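Local atomic coordinates of K41043 (PDB entry 6KBR), a protein that probably inhibits serine proteases, as a Kazal-type inhibitor related to human SPINK2 that holds an exposed loop against its target. Residues R24-V29 against T36-C41; C30-S35 against H52-I57. One frame throughout, in Å; residues are numbered along the deposited sequence.

Interaction 1 of 2, residues R24-V29 against T36-C41; sequences RMYAPV and TYANEC
V29 and Y37 form an antiparallel hydrogen-bonded pair, V29 N giving to Y37 O at 3.0 Å and Y37 N to V29 O at 2.8 Å; beyond the pair, A27 N gives to A38 O at 2.9 Å, nearly in line with that carbonyl. V29 CG2 packs on Y37 CB at 4.0 Å, the two side chains crossing at about a right angle. Further back, CD1 of the Y26 ring touches A38 CB (4.2 Å), while P28 CD sits above one face of that ring, offset toward its rim. N39 makes the side-chain-to-backbone link. Its CG lies between the backbone N and the carbonyl carbon (chi1 48°), which carries ND2 to M25 O at 2.9 Å, nearly in the amide plane and with a fairly straight N-H (161°). N39 sits at the N-cap of helix 40-50, and its OD1 is hydrogen-bonded to T42 OG1; ND2 also makes a weak bond to N23 O. A water spans A27 O and E40 N, at 2.7 and 2.8 Å. The example fits the Kazal principle of an asparagine behind the probable reactive-site loop: its amide ties the loop to the helix start, which is likely to restrict the loop's freedom where R24 and Y26 meet the chain of another protein.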
loop_
_atom_site.group_PDB
_atom_site.type_symbol
_atom_site.label_atom_id
_atom_site.label_comp_id
_atom_site.label_asym_id
_atom_site.label_seq_id
_atom_site.Cartn_x
_atom_site.Cartn_y
_atom_site.Cartn_z
ATOM N N ARG B 24 -4.116 2.231 -3.633
ATOM C CA ARG B 24 -4.498 2.174 -2.243
ATOM C C ARG B 24 -3.759 3.213 -1.374
ATOM O O ARG B 24 -3.467 2.963 -0.193
ATOM C CB ARG B 24 -4.329 0.731 -1.756
ATOM C CG ARG B 24 -5.583 -0.050 -2.130
ATOM C CD ARG B 24 -5.448 -1.548 -2.017
ATOM N NE ARG B 24 -6.790 -2.173 -2.184
ATOM C CZ ARG B 24 -7.073 -3.447 -1.897
ATOM N NH1 ARG B 24 -6.171 -4.274 -1.337
ATOM N NH2 ARG B 24 -8.288 -3.880 -2.150
ATOM N N MET B 25 -3.466 4.370 -1.980
ATOM C CA MET B 25 -2.908 5.492 -1.237
ATOM C C MET B 25 -4.061 6.199 -0.535
ATOM O O MET B 25 -5.177 6.219 -1.037
ATOM C CB MET B 25 -2.167 6.462 -2.162
ATOM C CG MET B 25 -1.757 7.757 -1.513
ATOM S SD MET B 25 -0.660 8.643 -2.633
ATOM C CE MET B 25 -0.692 10.323 -1.949
ATOM N N TYR B 26 -3.808 6.727 0.644
ATOM C CA TYR B 26 -4.816 7.514 1.373
ATOM C C TYR B 26 -4.584 8.996 1.035
ATOM O O TYR B 26 -3.606 9.534 1.427
ATOM C CB TYR B 26 -4.752 7.249 2.877
ATOM C CG TYR B 26 -5.880 7.967 3.647
ATOM C CD1 TYR B 26 -7.208 7.561 3.538
ATOM C CD2 TYR B 26 -5.593 9.047 4.498
ATOM C CE1 TYR B 26 -8.214 8.215 4.257
ATOM C CE2 TYR B 26 -6.593 9.705 5.209
ATOM C CZ TYR B 26 -7.880 9.288 5.088
ATOM O OH TYR B 26 -8.838 9.964 5.783
ATOM N N ALA B 27 -5.471 9.569 0.217
ATOM C CA ALA B 27 -5.492 10.979 -0.188
ATOM C C ALA B 27 -6.953 11.458 -0.166
ATOM O O ALA B 27 -7.564 11.624 -1.210
ATOM C CB ALA B 27 -4.903 11.137 -1.595
ATOM N N PRO B 28 -7.500 11.683 1.044
ATOM C CA PRO B 28 -8.953 11.816 1.161
ATOM C C PRO B 28 -9.584 13.070 0.504
ATOM O O PRO B 28 -8.947 14.153 0.387
ATOM C CB PRO B 28 -9.192 11.733 2.691
ATOM C CG PRO B 28 -7.896 12.329 3.260
ATOM C CD PRO B 28 -6.826 11.786 2.366
ATOM N N VAL B 29 -10.810 12.856 0.025
ATOM C CA VAL B 29 -11.687 13.906 -0.449
ATOM C C VAL B 29 -13.087 13.809 0.168
ATOM O O VAL B 29 -13.565 12.750 0.494
ATOM C CB VAL B 29 -11.808 13.972 -1.983
ATOM C CG1 VAL B 29 -10.456 14.322 -2.593
ATOM C CG2 VAL B 29 -12.475 12.720 -2.575
ATOM N N THR B 36 -16.531 10.919 3.426
ATOM C CA THR B 36 -15.120 11.129 3.034
ATOM C C THR B 36 -14.735 9.874 2.199
ATOM O O THR B 36 -15.072 8.783 2.568
ATOM C CB THR B 36 -14.182 11.613 4.219
ATOM O OG1 THR B 36 -12.870 10.973 4.227
ATOM C CG2 THR B 36 -14.782 11.479 5.465
ATOM N N TYR B 37 -14.198 10.086 0.998
ATOM C CA TYR B 37 -13.675 9.019 0.163
ATOM C C TYR B 37 -12.162 8.915 0.357
ATOM O O TYR B 37 -11.500 9.934 0.399
ATOM C CB TYR B 37 -14.091 9.241 -1.328
ATOM C CG TYR B 37 -15.565 8.990 -1.436
ATOM C CD1 TYR B 37 -16.471 10.015 -1.213
ATOM C CD2 TYR B 37 -16.062 7.688 -1.629
ATOM C CE1 TYR B 37 -17.840 9.780 -1.195
ATOM C CE2 TYR B 37 -17.419 7.427 -1.622
ATOM C CZ TYR B 37 -18.327 8.494 -1.399
ATOM O OH TYR B 37 -19.706 8.271 -1.447
ATOM N N ALA B 38 -11.651 7.681 0.501
ATOM C CA ALA B 38 -10.198 7.438 0.698
ATOM C C ALA B 38 -9.293 8.117 -0.366
ATOM O O ALA B 38 -8.197 8.537 -0.087
ATOM C CB ALA B 38 -9.888 5.947 0.774
ATOM N N ASN B 39 -9.781 8.200 -1.572
ATOM C CA ASN B 39 -9.130 8.937 -2.613
ATOM C C ASN B 39 -10.119 9.249 -3.717
ATOM O O ASN B 39 -11.227 8.746 -3.695
ATOM C CB ASN B 39 -7.907 8.179 -3.139
ATOM C CG ASN B 39 -8.201 6.725 -3.453
ATOM O OD1 ASN B 39 -9.178 6.397 -4.138
ATOM N ND2 ASN B 39 -7.329 5.847 -2.997
ATOM N N GLU B 40 -9.728 10.084 -4.654
ATOM C CA GLU B 40 -10.645 10.523 -5.704
ATOM C C GLU B 40 -11.058 9.368 -6.593
ATOM O O GLU B 40 -12.173 9.344 -7.073
ATOM C CB GLU B 40 -10.037 11.644 -6.569
ATOM C CG GLU B 40 -11.062 12.314 -7.511
ATOM C CD GLU B 40 -10.562 13.710 -8.008
ATOM O OE1 GLU B 40 -9.856 14.430 -7.228
ATOM O OE2 GLU B 40 -10.901 14.048 -9.171
ATOM N N CYS B 41 -10.164 8.421 -6.824
ATOM C CA CYS B 41 -10.476 7.279 -7.636
ATOM C C CYS B 41 -11.633 6.488 -7.004
ATOM O O CYS B 41 -12.549 6.043 -7.730
ATOM C CB CYS B 41 -9.240 6.422 -7.881
ATOM S SG CYS B 41 -9.519 4.955 -8.921
HETATM O O HOH W 1 -7.462 11.564 -3.926
#

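Interaction 2 of 2, residues C30-S35 against H52-I57; sequences CGSDMS and HNIKII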
loop_
_atom_site.group_PDB
_atom_site.type_symbol
_atom_site.label_atom_id
_atom_site.label_comp_id
_atom_site.label_asym_id
_atom_site.label_seq_id
_atom_site.Cartn_x
_atom_site.Cartn_y
_atom_site.Cartn_z
ATOM N N CYS B 30 -13.717 14.947 0.338
ATOM C CA CYS B 30 -15.018 15.001 0.998
ATOM C C CYS B 30 -16.082 15.156 -0.083
ATOM O O CYS B 30 -16.038 16.091 -0.850
ATOM C CB CYS B 30 -15.101 16.204 1.940
ATOM S SG CYS B 30 -16.750 16.314 2.690
ATOM N N GLY B 31 -17.004 14.210 -0.159
ATOM C CA GLY B 31 -18.016 14.220 -1.192
ATOM C C GLY B 31 -19.223 15.070 -0.774
ATOM O O GLY B 31 -19.454 15.277 0.409
ATOM N N SER B 32 -19.956 15.565 -1.762
ATOM C CA SER B 32 -21.227 16.296 -1.539
ATOM C C SER B 32 -22.302 15.381 -0.864
ATOM O O SER B 32 -23.323 15.868 -0.352
ATOM C CB SER B 32 -21.769 16.874 -2.849
ATOM O OG SER B 32 -21.749 15.875 -3.826
ATOM N N ASP B 33 -22.077 14.070 -0.893
ATOM C CA ASP B 33 -22.865 13.141 -0.136
ATOM C C ASP B 33 -22.550 13.000 1.330
ATOM O O ASP B 33 -23.169 12.170 1.960
ATOM C CB ASP B 33 -22.791 11.775 -0.786
ATOM C CG ASP B 33 -21.405 11.180 -0.753
ATOM O OD1 ASP B 33 -20.433 11.904 -0.419
ATOM O OD2 ASP B 33 -21.329 10.024 -1.134
ATOM N N MET B 34 -21.638 13.804 1.867
ATOM C CA MET B 34 -21.254 13.776 3.293
ATOM C C MET B 34 -20.388 12.579 3.695
ATOM O O MET B 34 -20.211 12.312 4.882
ATOM C CB MET B 34 -22.469 13.887 4.193
ATOM C CG MET B 34 -23.352 15.083 3.849
ATOM S SD MET B 34 -24.423 15.504 5.251
ATOM C CE MET B 34 -24.753 17.219 4.869
ATOM N N SER B 35 -19.795 11.900 2.706
ATOM C CA SER B 35 -18.891 10.806 2.954
ATOM C C SER B 35 -17.501 11.285 2.603
ATOM O O SER B 35 -17.293 11.940 1.574
ATOM C CB SER B 35 -19.240 9.609 2.069
ATOM O OG SER B 35 -20.349 8.894 2.561
ATOM N N HIS B 52 -25.091 7.937 -9.463
ATOM C CA HIS B 52 -25.343 9.357 -9.230
ATOM C C HIS B 52 -24.026 10.100 -9.150
ATOM O O HIS B 52 -23.073 9.581 -8.565
ATOM C CB HIS B 52 -26.136 9.541 -7.911
ATOM C CG HIS B 52 -27.535 9.054 -8.021
ATOM N ND1 HIS B 52 -27.910 7.773 -7.659
ATOM C CD2 HIS B 52 -28.632 9.630 -8.563
ATOM C CE1 HIS B 52 -29.189 7.600 -7.927
ATOM N NE2 HIS B 52 -29.647 8.705 -8.490
ATOM N N ASN B 53 -23.975 11.312 -9.696
ATOM C CA ASN B 53 -22.779 12.135 -9.606
ATOM C C ASN B 53 -22.586 12.611 -8.182
ATOM O O ASN B 53 -23.538 12.794 -7.431
ATOM C CB ASN B 53 -22.835 13.304 -10.582
ATOM C CG ASN B 53 -22.788 12.837 -12.033
ATOM O OD1 ASN B 53 -22.183 11.830 -12.337
ATOM N ND2 ASN B 53 -23.431 13.565 -12.922
ATOM N N ILE B 54 -21.340 12.788 -7.789
ATOM C CA ILE B 54 -21.042 13.257 -6.436
ATOM C C ILE B 54 -19.922 14.261 -6.609
ATOM O O ILE B 54 -18.969 13.999 -7.331
ATOM C CB ILE B 54 -20.671 12.092 -5.460
ATOM C CG1 ILE B 54 -21.763 11.010 -5.457
ATOM C CG2 ILE B 54 -20.418 12.651 -4.038
ATOM C CD1 ILE B 54 -21.474 9.789 -4.585
ATOM N N LYS B 55 -20.082 15.437 -6.000
ATOM C CA LYS B 55 -19.113 16.501 -6.149
ATOM C C LYS B 55 -18.146 16.434 -5.005
ATOM O O LYS B 55 -18.418 15.823 -4.002
ATOM C CB LYS B 55 -19.765 17.881 -6.151
ATOM C CG LYS B 55 -20.959 18.006 -7.073
ATOM C CD LYS B 55 -20.579 17.861 -8.533
ATOM C CE LYS B 55 -20.597 19.223 -9.205
ATOM N NZ LYS B 55 -20.268 19.115 -10.646
ATOM N N ILE B 56 -17.003 17.053 -5.190
ATOM C CA ILE B 56 -16.040 17.164 -4.142
ATOM C C ILE B 56 -16.177 18.546 -3.502
ATOM O O ILE B 56 -15.869 19.532 -4.127
ATOM C CB ILE B 56 -14.610 16.946 -4.617
ATOM C CG1 ILE B 56 -14.469 15.469 -5.080
ATOM C CG2 ILE B 56 -13.661 17.265 -3.450
ATOM C CD1 ILE B 56 -13.121 15.070 -5.642
ATOM N N ILE B 57 -16.583 18.541 -2.239
ATOM C CA ILE B 57 -16.808 19.728 -1.440
ATOM C C ILE B 57 -15.445 20.317 -1.092
ATOM O O ILE B 57 -15.247 21.507 -1.221
ATOM C CB ILE B 57 -17.621 19.364 -0.170
ATOM C CG1 ILE B 57 -18.989 18.858 -0.586
ATOM C CG2 ILE B 57 -17.754 20.527 0.787
ATOM C CD1 ILE B 57 -19.722 19.722 -1.590
#
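S32 and K55 grip each other twice: S32 N gives to K55 O at 2.7 Å, tilted from the carbonyl plane, and K55 N gives to S32 OG at 2.8 Å. The hydroxyl can accept this bond because chi1 of 48° sets OG between the backbone N and the carbonyl carbon. Beside these bonds, G31 and I56 form a non-hydrogen-bonded antiparallel pair, and I57 N gives to C30 O at 2.9 Å. I57 CG1 lies against S32 CA at 3.5 Å, and I54 CG2 touches S32 OG at the same distance. The methyl end of I54, CD1, comes up to D33 OD2 at 3.5 Å, an apolar group against a carboxylate. That carboxylate is placed by an Asx turn, S35 N reaching D33 OD1 from above its plane at 3.2 Å, and by Y37 OH on OD2. Replacing D33 with an alanine would probably leave S35 N and Y37 OH without these mates and open a gap beside I54. Outermost, a disulfide joins C30 to C62, while I54 and I56 pack on L43 of helix 40-50. The type I turn from G31 to M34, leaving the central strand of a small antiparallel sheet packed on one helix, belongs to the Kazal fold.

How the interactions relate
Strand 29-31 is common to both contacts: interaction 1 pairs its start with strand 36-37, and interaction 2 pairs its end with strand 56-59, so the two build opposite edges of one three-stranded sheet. Both are partly buried, yet interaction 1 has more buried residues and faces the partner protein, whereas interaction 2 lies away from that interface, with no other chain of the assembly touching it. Their chemistry differs too: an asparagine amide and a water brace the loop in interaction 1, while in interaction 2 a serine hydroxyl bonds to the backbone leading into strand 56-59, and a carboxylate in an Asx turn meets isoleucine methyls. They meet where V29 CG2 packs on I56 CD1 at 3.9 Å, beside helix 40-50.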